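Local coordinates for protein glutathione S-transferase (Lodderomyces elongisporus, PDB 4IVF) that probably acts as a glutathione transferase of the Ure2p-like group, and binds two glutathione molecules in each subunit, at residues Ser159-Lys162 and Ala163-Ser166. Residues are numbered along the deposited sequence; the frame is centred on the assembly and turned at random.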
# COMPACT_ATOMS: atom_id res chain seq x y z
N SER F 159 -20.88 -1.33 -5.51
CA SER F 159 -22.12 -2.04 -5.82
C SER F 159 -22.51 -3.03 -4.71
O SER F 159 -23.68 -3.37 -4.55
CB SER F 159 -22.01 -2.78 -7.15
OG SER F 159 -21.26 -3.97 -7.01
N ARG F 160 -21.52 -3.48 -3.96
CA ARG F 160 -21.75 -4.40 -2.87
C ARG F 160 -22.22 -3.69 -1.59
O ARG F 160 -22.57 -4.34 -0.61
CB ARG F 160 -20.50 -5.23 -2.60
CG ARG F 160 -20.11 -6.10 -3.77
CD ARG F 160 -18.79 -6.80 -3.53
NE ARG F 160 -18.32 -7.44 -4.75
CZ ARG F 160 -17.61 -8.57 -4.78
NH1 ARG F 160 -17.30 -9.18 -3.65
NH2 ARG F 160 -17.22 -9.07 -5.95
N ASN F 161 -22.24 -2.36 -1.61
CA ASN F 161 -22.71 -1.60 -0.45
C ASN F 161 -24.11 -1.06 -0.71
O ASN F 161 -24.39 0.13 -0.55
CB ASN F 161 -21.73 -0.47 -0.11
CG ASN F 161 -21.96 0.12 1.28
OD1 ASN F 161 -22.77 -0.38 2.04
ND2 ASN F 161 -21.24 1.18 1.60
N LYS F 162 -25.00 -1.95 -1.13
CA LYS F 162 -26.38 -1.61 -1.47
C LYS F 162 -27.15 -1.05 -0.27
O LYS F 162 -27.96 -0.14 -0.42
CB LYS F 162 -27.11 -2.84 -2.00
CG LYS F 162 -26.56 -3.40 -3.30
CD LYS F 162 -27.27 -2.82 -4.51
CE LYS F 162 -26.80 -3.47 -5.80
NZ LYS F 162 -26.93 -4.96 -5.75
N ALA F 163 -26.90 -1.60 0.92
CA ALA F 163 -27.63 -1.15 2.11
C ALA F 163 -27.41 0.33 2.40
O ALA F 163 -28.21 0.95 3.09
CB ALA F 163 -27.27 -2.00 3.31
N ASN F 164 -26.32 0.89 1.88
CA ASN F 164 -26.06 2.31 2.00
C ASN F 164 -26.07 3.06 0.66
O ASN F 164 -25.28 3.99 0.47
CB ASN F 164 -24.71 2.52 2.69
CG ASN F 164 -24.72 2.01 4.10
OD1 ASN F 164 -25.19 2.69 5.02
ND2 ASN F 164 -24.22 0.79 4.29
N ASP F 165 -26.95 2.65 -0.25
CA ASP F 165 -27.09 3.27 -1.57
C ASP F 165 -25.76 3.40 -2.33
O ASP F 165 -25.59 4.31 -3.15
CB ASP F 165 -27.78 4.63 -1.49
CG ASP F 165 -29.09 4.60 -0.69
OD1 ASP F 165 -29.88 3.64 -0.83
OD2 ASP F 165 -29.32 5.55 0.10
N SER F 166 -24.81 2.52 -2.02
CA SER F 166 -23.53 2.50 -2.70
C SER F 166 -22.81 3.85 -2.65
O SER F 166 -22.16 4.24 -3.62
CB SER F 166 -23.73 2.08 -4.15
OG SER F 166 -24.27 0.78 -4.21
O HOH W 1 -25.28 -3.47 1.23
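A Schellman motif closes the short 3-10 turn of Lys162 and Ala163, in the loop that follows helix 137-159 of the helical C-terminal domain. Asn161 O accepts two backbone hydrogen bonds, from Asn164 N at 3.2 Å and Ser166 N at 2.8 Å, the donors lying over opposite faces of its carbonyl plane. The Ser166 bond is the outer, 6→1 bond of the motif; Asp165 N supplies the inner, 5→2 bond to Lys162 O at 3.0 Å, and the left-handed backbone of Asp165 turns the chain back so that the Ser166 N-H meets Asn161. The side chains repeat the link: Asn164 ND2 reaches Asn161 OD1 at 2.9 Å in a nearly straight hydrogen bond (165°), the acceptor close to the amide plane of Asn164 although the two amide planes stand 62° apart. With CG anti to the backbone N (chi1 -165°), the Asn161 amide is carried to Asn164 and meets it through OD1, while its ND2 is hydrogen-bonded to the carbonyls of Tyr168 and Gly171. Ser166 OG is hydrogen-bonded to Leu158 O, and both Ser159 and Ser166 rest on Leu200 of helix 199-209. The buried Asn161 thus has partners at both amide ends, which probably fixes its rotation, and its carbonyl oxygen is gripped from both faces.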